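Local coordinates for phosphoribosyl-aminoimidazole carboxylase (Aspergillus clavatus, PDB 3K5I), which probably makes N5-carboxyaminoimidazole ribonucleotide from 5-aminoimidazole ribonucleotide, ATP and bicarbonate in purine biosynthesis, using an ATP-grasp fold, at residues A[383-386]-A[387-391]; A[250-253]-A[254-258]; A[64-67]-A[68-71]; A[55-59]-A[60-64]; A[112-115]-A[116-119]. All coordinates share one frame; numbering follows the deposited sequence.

Contact 1 of 5, residues A[383-386]-A[387-391]; sequences TMHE and AETHI
Ala387 is the buried residue where this first turn of helix 384-399 packs tightly: its CB lies 3.4 Å from Met384 O, and its N donates to Thr383 O. Ile332 of strand 331-337 covers Met384, Ala387, Glu388 and Ile391, so this side of the helix rests on the sheet. Glu388 borders the packed side. Its chain is extended beyond CG and crosses Met384 at about a right angle, bringing OE1 to 3.5 Å from Met384 CG. OE1 has its strong partner elsewhere, in a salt bridge with Arg244.

The other side is looser and wetter. In Thr389, chi1 of -62° brings OG1 to His385 O, which also accepts from the backbone N of Thr389. The hydroxyl bond, 3.2 Å from Thr389 OG1 to His385 O, comes from above the carbonyl plane. Glu386 and His390 run side by side in the same direction with carboxylate and ring nearly perpendicular (83°); Glu386 OE2 and His390 NE2 are 3.8 Å apart and joined by a water, 2.7 Å from NE2. Glu386 O sits over one face of the His390 ring. Gln323 of the second subunit packs on both residues.

At the exposed start of the helix, Thr383 OG1 accepts from Glu386 N at 3.2 Å and makes a weak side-chain bond to Glu386 OE1. The bond to the backbone N is that of a threonine N-cap, with Thr383 closing the N-terminal end of helix 384-399.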
loop_
_atom_site.group_PDB
_atom_site.type_symbol
_atom_site.label_atom_id
_atom_site.label_comp_id
_atom_site.label_asym_id
_atom_site.label_seq_id
_atom_site.Cartn_x
_atom_site.Cartn_y
_atom_site.Cartn_z
ATOM N N THR A 383 -0.700 21.056 2.587
ATOM C CA THR A 383 0.348 22.071 2.419
ATOM C C THR A 383 1.700 21.573 2.959
ATOM O O THR A 383 1.773 20.733 3.870
ATOM C CB THR A 383 0.052 23.412 3.178
ATOM O OG1 THR A 383 -0.108 23.098 4.563
ATOM C CG2 THR A 383 -1.268 24.097 2.706
ATOM N N MET A 384 2.795 22.116 2.437
ATOM C CA MET A 384 4.100 21.637 2.892
ATOM C C MET A 384 4.224 22.079 4.338
ATOM O O MET A 384 4.611 21.335 5.250
ATOM C CB MET A 384 5.130 22.399 2.024
ATOM C CG MET A 384 6.515 21.797 1.893
ATOM S SD MET A 384 6.702 19.956 1.917
ATOM C CE MET A 384 7.084 19.790 0.090
ATOM N N HIS A 385 3.879 23.347 4.516
ATOM C CA HIS A 385 4.012 23.935 5.808
ATOM C C HIS A 385 3.530 22.889 6.782
ATOM O O HIS A 385 4.172 22.465 7.689
ATOM C CB HIS A 385 3.160 25.168 5.956
ATOM C CG HIS A 385 3.393 25.794 7.280
ATOM N ND1 HIS A 385 4.623 26.319 7.625
ATOM C CD2 HIS A 385 2.599 25.919 8.363
ATOM C CE1 HIS A 385 4.561 26.773 8.862
ATOM N NE2 HIS A 385 3.346 26.544 9.330
ATOM N N GLU A 386 2.263 22.564 6.637
ATOM C CA GLU A 386 1.648 21.652 7.592
ATOM C C GLU A 386 2.288 20.256 7.677
ATOM O O GLU A 386 2.347 19.660 8.777
ATOM C CB GLU A 386 0.203 21.576 7.162
ATOM C CG GLU A 386 -0.750 21.125 8.205
ATOM C CD GLU A 386 -2.078 20.795 7.562
ATOM O OE1 GLU A 386 -2.449 21.408 6.520
ATOM O OE2 GLU A 386 -2.713 19.891 8.135
ATOM N N ALA A 387 2.751 19.741 6.527
ATOM C CA ALA A 387 3.429 18.428 6.455
ATOM C C ALA A 387 4.729 18.600 7.254
ATOM O O ALA A 387 5.124 17.725 8.044
ATOM C CB ALA A 387 3.756 18.025 4.983
ATOM N N GLU A 388 5.386 19.742 7.048
ATOM C CA GLU A 388 6.616 20.029 7.776
ATOM C C GLU A 388 6.383 20.038 9.298
ATOM O O GLU A 388 7.173 19.515 10.097
ATOM C CB GLU A 388 7.120 21.387 7.401
ATOM C CG GLU A 388 7.965 21.436 6.146
ATOM C CD GLU A 388 8.007 22.865 5.619
ATOM O OE1 GLU A 388 8.448 23.097 4.479
ATOM O OE2 GLU A 388 7.603 23.788 6.352
ATOM N N THR A 389 5.277 20.645 9.698
ATOM C CA THR A 389 4.991 20.633 11.129
ATOM C C THR A 389 4.648 19.252 11.702
ATOM O O THR A 389 4.963 18.897 12.854
ATOM C CB THR A 389 3.749 21.499 11.288
ATOM O OG1 THR A 389 4.029 22.838 10.851
ATOM C CG2 THR A 389 3.320 21.497 12.715
ATOM N N HIS A 390 3.935 18.451 10.925
ATOM C CA HIS A 390 3.589 17.136 11.461
ATOM C C HIS A 390 4.821 16.304 11.644
ATOM O O HIS A 390 4.913 15.506 12.572
ATOM C CB HIS A 390 2.844 16.362 10.437
ATOM C CG HIS A 390 1.410 16.759 10.305
ATOM N ND1 HIS A 390 0.768 17.571 11.221
ATOM C CD2 HIS A 390 0.494 16.436 9.360
ATOM C CE1 HIS A 390 -0.481 17.751 10.823
ATOM N NE2 HIS A 390 -0.677 17.060 9.710
ATOM N N ILE A 391 5.778 16.460 10.739
ATOM C CA ILE A 391 6.985 15.653 10.867
ATOM C C ILE A 391 8.110 16.138 11.791
ATOM O O ILE A 391 8.947 15.343 12.251
ATOM C CB ILE A 391 7.581 15.325 9.488
ATOM C CG1 ILE A 391 8.383 14.040 9.513
ATOM C CG2 ILE A 391 8.432 16.473 9.002
ATOM C CD1 ILE A 391 8.664 13.380 8.042
HETATM O O HOH W 1 -2.371 17.532 7.707
#

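Contact 2 of 5, residues A[250-253]-A[254-258]; sequences INQK and AQELA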
loop_
_atom_site.group_PDB
_atom_site.type_symbol
_atom_site.label_atom_id
_atom_site.label_comp_id
_atom_site.label_asym_id
_atom_site.label_seq_id
_atom_site.Cartn_x
_atom_site.Cartn_y
_atom_site.Cartn_z
ATOM N N ILE A 250 13.589 26.665 -12.541
ATOM C CA ILE A 250 14.551 25.681 -12.112
ATOM C C ILE A 250 13.898 24.316 -12.299
ATOM O O ILE A 250 14.457 23.470 -12.990
ATOM C CB ILE A 250 15.111 26.018 -10.723
ATOM C CG1 ILE A 250 16.184 27.098 -10.893
ATOM C CG2 ILE A 250 15.929 24.904 -10.195
ATOM C CD1 ILE A 250 16.411 27.898 -9.630
ATOM N N ASN A 251 12.699 24.104 -11.763
ATOM C CA ASN A 251 12.076 22.805 -11.909
ATOM C C ASN A 251 12.226 22.340 -13.342
ATOM O O ASN A 251 12.448 21.161 -13.633
ATOM C CB ASN A 251 10.581 22.854 -11.558
ATOM C CG ASN A 251 10.347 22.927 -10.048
ATOM O OD1 ASN A 251 11.161 22.415 -9.276
ATOM N ND2 ASN A 251 9.286 23.608 -9.624
ATOM N N GLN A 252 12.072 23.304 -14.228
ATOM C CA GLN A 252 12.146 22.956 -15.602
ATOM C C GLN A 252 13.462 22.494 -16.181
ATOM O O GLN A 252 13.533 21.478 -16.909
ATOM C CB GLN A 252 11.246 23.857 -16.441
ATOM C CG GLN A 252 10.917 23.231 -17.787
ATOM C CD GLN A 252 10.621 24.272 -18.852
ATOM O OE1 GLN A 252 9.498 24.370 -19.361
ATOM N NE2 GLN A 252 11.638 25.053 -19.198
ATOM N N LYS A 253 14.488 23.260 -15.828
ATOM C CA LYS A 253 15.806 22.930 -16.324
ATOM C C LYS A 253 16.124 21.551 -15.757
ATOM O O LYS A 253 16.735 20.721 -16.410
ATOM C CB LYS A 253 16.883 23.949 -15.945
ATOM C CG LYS A 253 18.125 23.791 -16.839
ATOM C CD LYS A 253 19.405 23.355 -16.098
ATOM C CE LYS A 253 20.633 23.113 -17.012
ATOM N NZ LYS A 253 22.048 23.272 -16.470
ATOM N N ALA A 254 15.709 21.316 -14.521
ATOM C CA ALA A 254 15.909 20.055 -13.830
ATOM C C ALA A 254 15.280 18.904 -14.644
ATOM O O ALA A 254 15.896 17.877 -14.957
ATOM C CB ALA A 254 15.160 20.202 -12.517
ATOM N N GLN A 255 14.009 19.063 -14.987
ATOM C CA GLN A 255 13.297 18.055 -15.754
ATOM C C GLN A 255 13.896 17.652 -17.115
ATOM O O GLN A 255 13.940 16.465 -17.481
ATOM C CB GLN A 255 11.851 18.524 -15.860
ATOM C CG GLN A 255 11.168 18.638 -14.496
ATOM C CD GLN A 255 10.426 17.351 -14.167
ATOM O OE1 GLN A 255 9.866 16.696 -15.037
ATOM N NE2 GLN A 255 10.516 16.921 -12.929
ATOM N N GLU A 256 14.338 18.670 -17.865
ATOM C CA GLU A 256 14.981 18.561 -19.176
ATOM C C GLU A 256 16.282 17.826 -18.988
ATOM O O GLU A 256 16.647 16.837 -19.637
ATOM C CB GLU A 256 15.389 19.961 -19.637
ATOM C CG GLU A 256 14.122 20.675 -20.070
ATOM C CD GLU A 256 14.217 22.165 -20.369
ATOM O OE1 GLU A 256 13.161 22.669 -20.804
ATOM O OE2 GLU A 256 15.278 22.817 -20.198
ATOM N N LEU A 257 16.981 18.316 -17.994
ATOM C CA LEU A 257 18.252 17.694 -17.684
ATOM C C LEU A 257 18.083 16.195 -17.465
ATOM O O LEU A 257 18.788 15.384 -18.057
ATOM C CB LEU A 257 18.777 18.357 -16.418
ATOM C CG LEU A 257 20.066 17.629 -16.064
ATOM C CD1 LEU A 257 20.968 17.335 -17.284
ATOM C CD2 LEU A 257 20.800 18.404 -14.951
ATOM N N ALA A 258 17.107 15.851 -16.628
ATOM C CA ALA A 258 16.825 14.465 -16.288
ATOM C C ALA A 258 16.409 13.599 -17.449
ATOM O O ALA A 258 16.788 12.423 -17.508
ATOM C CB ALA A 258 15.765 14.366 -15.232
#
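Ile250 O receives the N-H of Ala254 almost head-on, at 2.9 Å from Ala254 N and with an N-H...O angle of 174°. The Ile250 side chain leaves the helix and packs on Leu277 and Ile283 of the neighbouring strands. Asn251 follows: its O accepts from Gln255 N and also has Gln255 CG 3.0 Å away. The Gln255 chain bends at chi2 (-94°) beyond this carbonyl, and its amide goes to Tyr224 O, Thr226 OG1 and Ser223 OG.

Gln252 bonds through its O to Glu256 N at 3.1 Å. On the exposed side its amide crosses the Glu256 carboxylate with the planes 29° apart; Gln252 NE2 is 3.3 Å from Glu256 OE1, but the angle is too poor for a hydrogen bond, so the two chain ends merely lie against each other. Lys253 O accepts from Leu257 N at 2.9 Å, and Leu257 CB lies 3.1 Å from the same oxygen. Lys253 NZ reaches Ile283 O in a weak bond.

Buried Ala254, Leu257 and Ala258 line the inner side, against strands 206-216, 269-278 and 283-289. This is an amphipathic alpha-helix laid on the antiparallel sheet of the ATP-grasp domain.

Contact 3 of 5, residues A[64-67]-A[68-71]; sequences SAHD and GHVT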
loop_
_atom_site.group_PDB
_atom_site.type_symbol
_atom_site.label_atom_id
_atom_site.label_comp_id
_atom_site.label_asym_id
_atom_site.label_seq_id
_atom_site.Cartn_x
_atom_site.Cartn_y
_atom_site.Cartn_z
ATOM N N SER A 64 5.563 -12.735 -1.063
ATOM C CA SER A 64 5.225 -13.349 -2.324
ATOM C C SER A 64 5.440 -14.851 -2.071
ATOM O O SER A 64 6.504 -15.414 -2.339
ATOM C CB SER A 64 6.292 -12.846 -3.305
ATOM O OG SER A 64 6.268 -13.541 -4.544
ATOM N N ALA A 65 4.422 -15.514 -1.534
ATOM C CA ALA A 65 4.516 -16.930 -1.194
ATOM C C ALA A 65 4.212 -17.836 -2.364
ATOM O O ALA A 65 3.065 -18.272 -2.456
ATOM C CB ALA A 65 3.477 -17.236 -0.099
ATOM N N HIS A 66 5.186 -18.133 -3.224
ATOM C CA HIS A 66 4.940 -19.054 -4.354
ATOM C C HIS A 66 6.236 -19.798 -4.619
ATOM O O HIS A 66 7.246 -19.525 -3.941
ATOM C CB HIS A 66 4.432 -18.279 -5.584
ATOM C CG HIS A 66 5.353 -17.205 -6.085
ATOM N ND1 HIS A 66 6.551 -17.513 -6.676
ATOM C CD2 HIS A 66 5.247 -15.854 -6.149
ATOM C CE1 HIS A 66 7.163 -16.402 -7.043
ATOM N NE2 HIS A 66 6.398 -15.381 -6.733
ATOM N N ASP A 67 6.299 -20.710 -5.578
ATOM C CA ASP A 67 7.602 -21.373 -5.750
ATOM C C ASP A 67 8.615 -20.885 -6.781
ATOM O O ASP A 67 9.621 -21.574 -7.009
ATOM C CB ASP A 67 7.458 -22.894 -5.834
ATOM C CG ASP A 67 6.670 -23.340 -7.047
ATOM O OD1 ASP A 67 7.266 -23.897 -7.993
ATOM O OD2 ASP A 67 5.438 -23.152 -7.035
ATOM N N GLY A 68 8.404 -19.724 -7.399
ATOM C CA GLY A 68 9.361 -19.309 -8.429
ATOM C C GLY A 68 10.649 -18.556 -8.112
ATOM O O GLY A 68 11.469 -18.237 -8.995
ATOM N N HIS A 69 10.822 -18.204 -6.849
ATOM C CA HIS A 69 12.007 -17.440 -6.563
ATOM C C HIS A 69 13.241 -18.317 -6.812
ATOM O O HIS A 69 13.211 -19.548 -6.862
ATOM C CB HIS A 69 11.894 -16.947 -5.081
ATOM C CG HIS A 69 10.700 -16.072 -4.804
ATOM N ND1 HIS A 69 10.414 -14.949 -5.554
ATOM C CD2 HIS A 69 9.739 -16.136 -3.841
ATOM C CE1 HIS A 69 9.316 -14.387 -5.081
ATOM N NE2 HIS A 69 8.886 -15.081 -4.037
ATOM N N VAL A 70 14.350 -17.592 -6.858
ATOM C CA VAL A 70 15.621 -18.238 -6.991
ATOM C C VAL A 70 16.481 -17.787 -5.858
ATOM O O VAL A 70 16.661 -16.601 -5.643
ATOM C CB VAL A 70 16.256 -17.890 -8.311
ATOM C CG1 VAL A 70 17.509 -18.770 -8.476
ATOM C CG2 VAL A 70 15.173 -18.161 -9.401
ATOM N N THR A 71 17.035 -18.760 -5.158
ATOM C CA THR A 71 17.963 -18.535 -4.060
ATOM C C THR A 71 19.409 -18.347 -4.600
ATOM O O THR A 71 19.895 -19.104 -5.428
ATOM C CB THR A 71 17.973 -19.792 -3.272
ATOM O OG1 THR A 71 16.631 -19.959 -2.787
ATOM C CG2 THR A 71 19.047 -19.621 -2.250
#
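The imidazoles of His66 and His69 meet obliquely, with centroids 4.3 Å apart and planes inclined at 34°. His69 NE2 stands over one face of the His66 ring, and Ser64 O lies over the same face, 4.0 Å above the plane of the His66 ring and toward its rim. His66 CE1 in turn lies over one face of the His69 ring, again offset toward the rim. At the edge of the His66 ring, Gly68 N lies in the ring plane and donates to ND1. At the edge of the His69 ring, the Ser64 carbonyl meets NE2.

The pair lies inside the loop that leads into strand 70-71, an outermost strand of the parallel sheet in the preATP-grasp domain, where Val70 pairs with Val52. Ala65, centre of an inverse gamma turn, makes a backbone bond to the second subunit.

His66 CG takes the crowded position between backbone N and carbonyl carbon (chi1 58°), which folds the ring back over the loop and sets ND1 to accept from Gly68 N at 3.0 Å. Because ND1 accepts, the proton of this ring probably sits on NE2, consistent with the bond from NE2 to Val50 O. His69 is held at both nitrogens: ND1 pairs with Val52 N, and NE2 gives its hydrogen to Ser64. A bond at each nitrogen limits the rotation of each ring and ties the loop to strand 49-54.

Ser64 CB lies at the edge of the His69 ring, 3.5 Å from NE2. The bond from His69 NE2 to Ser64 O, 2.9 Å long, arrives in the carbonyl plane on a lone pair of the oxygen.

Contact 4 of 5, residues A[55-59]-A[60-64]; sequences ADNSP and AKQIS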
loop_
_atom_site.group_PDB
_atom_site.type_symbol
_atom_site.label_atom_id
_atom_site.label_comp_id
_atom_site.label_asym_id
_atom_site.label_seq_id
_atom_site.Cartn_x
_atom_site.Cartn_y
_atom_site.Cartn_z
ATOM N N ALA A 55 18.892 -13.494 -1.520
ATOM C CA ALA A 55 18.929 -14.505 -0.466
ATOM C C ALA A 55 17.518 -14.999 -0.102
ATOM O O ALA A 55 16.519 -14.381 -0.406
ATOM C CB ALA A 55 19.571 -13.934 0.736
ATOM N N ASP A 56 17.423 -16.166 0.526
ATOM C CA ASP A 56 16.116 -16.703 0.899
ATOM C C ASP A 56 15.538 -15.849 1.957
ATOM O O ASP A 56 16.271 -15.316 2.802
ATOM C CB ASP A 56 16.121 -18.127 1.467
ATOM C CG ASP A 56 16.290 -19.127 0.374
ATOM O OD1 ASP A 56 16.141 -18.817 -0.850
ATOM O OD2 ASP A 56 16.575 -20.229 0.846
ATOM N N ASN A 57 14.219 -15.776 1.911
ATOM C CA ASN A 57 13.591 -14.915 2.899
ATOM C C ASN A 57 13.984 -13.418 2.832
ATOM O O ASN A 57 13.914 -12.671 3.826
ATOM C CB ASN A 57 13.944 -15.439 4.261
ATOM C CG ASN A 57 12.899 -15.056 5.263
ATOM O OD1 ASN A 57 13.223 -14.458 6.290
ATOM N ND2 ASN A 57 11.628 -15.326 4.937
ATOM N N SER A 58 14.400 -12.954 1.657
ATOM C CA SER A 58 14.737 -11.544 1.627
ATOM C C SER A 58 13.434 -10.731 1.655
ATOM O O SER A 58 12.334 -11.297 1.494
ATOM C CB SER A 58 15.644 -11.241 0.444
ATOM O OG SER A 58 14.898 -11.369 -0.735
ATOM N N PRO A 59 13.566 -9.413 1.858
ATOM C CA PRO A 59 12.416 -8.504 1.932
ATOM C C PRO A 59 11.258 -8.628 0.970
ATOM O O PRO A 59 10.097 -8.482 1.367
ATOM C CB PRO A 59 13.004 -7.109 1.921
ATOM C CG PRO A 59 14.310 -7.385 2.699
ATOM C CD PRO A 59 14.829 -8.682 2.053
ATOM N N ALA A 60 11.612 -9.026 -0.243
ATOM C CA ALA A 60 10.621 -9.190 -1.300
ATOM C C ALA A 60 9.962 -10.547 -1.402
ATOM O O ALA A 60 8.799 -10.695 -1.763
ATOM C CB ALA A 60 11.123 -8.577 -2.676
ATOM N N LYS A 61 10.734 -11.542 -1.014
ATOM C CA LYS A 61 10.272 -12.920 -1.023
ATOM C C LYS A 61 9.255 -13.058 0.090
ATOM O O LYS A 61 8.260 -13.744 -0.117
ATOM C CB LYS A 61 11.460 -13.827 -0.737
ATOM C CG LYS A 61 12.482 -13.816 -1.865
ATOM C CD LYS A 61 13.370 -15.080 -1.545
ATOM C CE LYS A 61 14.127 -15.533 -2.807
ATOM N NZ LYS A 61 15.559 -15.332 -2.626
ATOM N N GLN A 62 9.530 -12.356 1.196
ATOM C CA GLN A 62 8.706 -12.291 2.377
ATOM C C GLN A 62 7.228 -12.020 2.150
ATOM O O GLN A 62 6.400 -12.477 2.981
ATOM C CB GLN A 62 9.280 -11.369 3.428
ATOM C CG GLN A 62 10.648 -11.812 3.871
ATOM C CD GLN A 62 11.124 -10.876 4.969
ATOM O OE1 GLN A 62 10.348 -10.227 5.696
ATOM N NE2 GLN A 62 12.427 -10.740 5.052
ATOM N N ILE A 63 6.906 -11.397 1.013
ATOM C CA ILE A 63 5.498 -11.057 0.662
ATOM C C ILE A 63 5.020 -11.593 -0.681
ATOM O O ILE A 63 4.191 -10.998 -1.365
ATOM C CB ILE A 63 5.228 -9.508 0.771
ATOM C CG1 ILE A 63 6.117 -8.710 -0.221
ATOM C CG2 ILE A 63 5.641 -9.018 2.172
ATOM C CD1 ILE A 63 5.427 -7.402 -0.625
ATOM N N SER A 64 5.563 -12.735 -1.063
ATOM C CA SER A 64 5.225 -13.349 -2.324
ATOM C C SER A 64 5.440 -14.851 -2.071
ATOM O O SER A 64 6.504 -15.414 -2.339
ATOM C CB SER A 64 6.292 -12.846 -3.305
ATOM O OG SER A 64 6.268 -13.541 -4.544
#
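A type II beta turn from Ala55 to Ser58 follows strand 49-54 of the preATP-grasp domain, and the side chains of Lys61 and Gln62 reach back to grip its carbonyls. Asn57 carries the positive phi (61°) required at the third position of such a turn.

Lys61 runs along the turn, its CG beside Ser58 OG and its CD 3.6 Å from Asn57 N. A bend at chi4 then brings NZ to Ala55 O, 2.6 Å away and well above the carbonyl plane. The ammonium also makes a weak bond to Val70 O and a long salt bridge to Asp56 OD1, at 4.0 Å; that carboxylate oxygen is bonded to Thr71 OG1. The buried lysine thereby links the turn with strand 70-71.

Gln62 comes from the other flank. Its chain is extended beyond CG (chi2 -177°), passing Ser58 O at 3.0 Å from CG and delivering NE2 to Asn57 O at 2.7 Å. The acceptor lies in the Gln62 amide plane, and the bond is fairly straight. The side-chain amides of Asn57 and Gln62 are only 14° from parallel.

Ser58 O takes Gln62 N at 3.0 Å, and Lys61 N more weakly, as residues 60-62 coil into a helix-like turn. Ser58 OG bonds to Gly32 O, and Ala60 pairs with Gly32 through the backbone. The side chain of Pro59, about 7 Å from the bound 5-aminoimidazole ribonucleotide, packs on Lys365 of that ligand's pocket. Such a loop after the second strand, packed against the glycine-rich loop after the first, is consistent with a Rossmann-like fold.

Contact 5 of 5, residues A[112-115]-A[116-119]; sequences EPSW and QAIR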
loop_
_atom_site.group_PDB
_atom_site.type_symbol
_atom_site.label_atom_id
_atom_site.label_comp_id
_atom_site.label_asym_id
_atom_site.label_seq_id
_atom_site.Cartn_x
_atom_site.Cartn_y
_atom_site.Cartn_z
ATOM N N GLU A 112 14.565 -5.543 -19.179
ATOM C CA GLU A 112 14.266 -4.117 -19.134
ATOM C C GLU A 112 14.483 -3.580 -17.713
ATOM O O GLU A 112 13.942 -4.102 -16.732
ATOM C CB GLU A 112 12.802 -3.919 -19.577
ATOM C CG GLU A 112 12.387 -4.356 -21.015
ATOM C CD GLU A 112 13.089 -3.592 -22.143
ATOM O OE1 GLU A 112 13.908 -2.703 -21.881
ATOM O OE2 GLU A 112 12.869 -3.889 -23.329
ATOM N N PRO A 113 15.254 -2.513 -17.587
ATOM C CA PRO A 113 15.938 -1.880 -18.723
ATOM C C PRO A 113 17.102 -2.725 -19.337
ATOM O O PRO A 113 17.528 -3.795 -18.862
ATOM C CB PRO A 113 16.421 -0.549 -18.103
ATOM C CG PRO A 113 16.761 -0.933 -16.662
ATOM C CD PRO A 113 15.709 -1.978 -16.280
ATOM N N SER A 114 17.694 -2.285 -20.429
ATOM C CA SER A 114 18.778 -3.068 -21.056
ATOM C C SER A 114 20.043 -3.470 -20.300
ATOM O O SER A 114 20.572 -2.658 -19.542
ATOM C CB SER A 114 19.293 -2.311 -22.280
ATOM O OG SER A 114 20.304 -1.433 -21.863
ATOM N N TRP A 115 20.577 -4.672 -20.542
ATOM C CA TRP A 115 21.807 -5.010 -19.859
ATOM C C TRP A 115 22.963 -4.044 -20.136
ATOM O O TRP A 115 23.851 -3.820 -19.305
ATOM C CB TRP A 115 22.211 -6.473 -19.996
ATOM C CG TRP A 115 22.516 -6.714 -21.428
ATOM C CD1 TRP A 115 21.699 -7.275 -22.364
ATOM C CD2 TRP A 115 23.755 -6.417 -22.079
ATOM N NE1 TRP A 115 22.355 -7.333 -23.575
ATOM C CE2 TRP A 115 23.624 -6.828 -23.425
ATOM C CE3 TRP A 115 24.937 -5.786 -21.667
ATOM C CZ2 TRP A 115 24.659 -6.677 -24.360
ATOM C CZ3 TRP A 115 25.993 -5.688 -22.563
ATOM C CH2 TRP A 115 25.842 -6.111 -23.904
ATOM N N GLN A 116 22.983 -3.446 -21.318
ATOM C CA GLN A 116 24.084 -2.503 -21.585
ATOM C C GLN A 116 23.933 -1.232 -20.733
ATOM O O GLN A 116 24.951 -0.685 -20.305
ATOM C CB GLN A 116 24.081 -2.086 -23.046
ATOM C CG GLN A 116 24.281 -3.186 -24.083
ATOM C CD GLN A 116 22.972 -3.741 -24.646
ATOM O OE1 GLN A 116 21.942 -3.676 -23.961
ATOM N NE2 GLN A 116 23.009 -4.304 -25.870
ATOM N N ALA A 117 22.704 -0.763 -20.469
ATOM C CA ALA A 117 22.426 0.433 -19.637
ATOM C C ALA A 117 22.925 0.165 -18.226
ATOM O O ALA A 117 23.721 0.946 -17.678
ATOM C CB ALA A 117 20.883 0.785 -19.612
ATOM N N ILE A 118 22.540 -1.006 -17.684
ATOM C CA ILE A 118 22.955 -1.466 -16.374
ATOM C C ILE A 118 24.480 -1.572 -16.313
ATOM O O ILE A 118 25.146 -1.067 -15.409
ATOM C CB ILE A 118 22.298 -2.859 -16.029
ATOM C CG1 ILE A 118 20.764 -2.750 -15.892
ATOM C CG2 ILE A 118 22.562 -3.298 -14.545
ATOM C CD1 ILE A 118 20.040 -3.969 -15.214
ATOM N N ARG A 119 25.070 -2.245 -17.292
ATOM C CA ARG A 119 26.528 -2.374 -17.252
ATOM C C ARG A 119 27.172 -1.024 -17.185
ATOM O O ARG A 119 28.082 -0.813 -16.380
ATOM C CB ARG A 119 27.131 -2.992 -18.509
ATOM C CG ARG A 119 28.510 -3.615 -18.265
ATOM C CD ARG A 119 28.903 -4.321 -19.606
ATOM N NE ARG A 119 28.257 -5.635 -19.636
ATOM C CZ ARG A 119 28.388 -6.563 -20.574
ATOM N NH1 ARG A 119 29.158 -6.303 -21.611
ATOM N NH2 ARG A 119 27.752 -7.727 -20.463
#
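Gln116 lays its amide over the indole of Trp115, planes 12° apart and stacked. Its chi1 (-61°) puts CG over the six-membered ring of Trp115, in a CH-pi contact 3.3 Å from the centroid; the bend at chi2 then lays CD and the amide over the same face. OE1 of Gln116 ends 3.4 Å from Ser114 CB.

Ala117 receives the cap: its N donates to Ser114 OG at 2.9 Å, and weakly to Ser114 O, while its CB packs 3.2 Å from the same hydroxyl. Ser114 is thus the N-cap of helix 115-121, which follows strand 110-111, an outermost strand of the parallel sheet in the preATP-grasp domain, by way of the cis peptide before Pro113.

Ile118 N makes the first regular helical bond, 3.2 Å to Ser114 O, nearly straight. Its side chain packs over Ala92 and Thr99, with CG1 at 4.5 Å from Pro113 CG.

Arg119 N bonds to Trp115 O, and its side chain runs alongside the indole. The ring reaches the guanidinium with its corner: Trp115 CZ3 sits over the centre of one guanidinium face, 3.2 Å from CZ, with the two planes 42° apart. Thr99 OG1 holds NE and Glu103 holds NH2 in a salt bridge, while Tyr100 adds a cation-pi contact.

From the N terminus, contact 4 comes first, folding residues 55-64 after strand 49-54. Contact 3 starts on its last residue, Ser64, and leads the same loop into strand 70-71; the two touch where His69 CB packs on Lys61 CE, and both meet the second subunit. Contact 5 begins the helix behind strand 110-111, at the other edge of the same parallel sheet, its centre about 24 Å from those of contacts 3 and 4. Contact 2 lies on helix 248-263 of the ATP-grasp domain, and contact 1 opens helix 384-399, about 11 Å from it at the nearest atoms. All five are local; none encloses another.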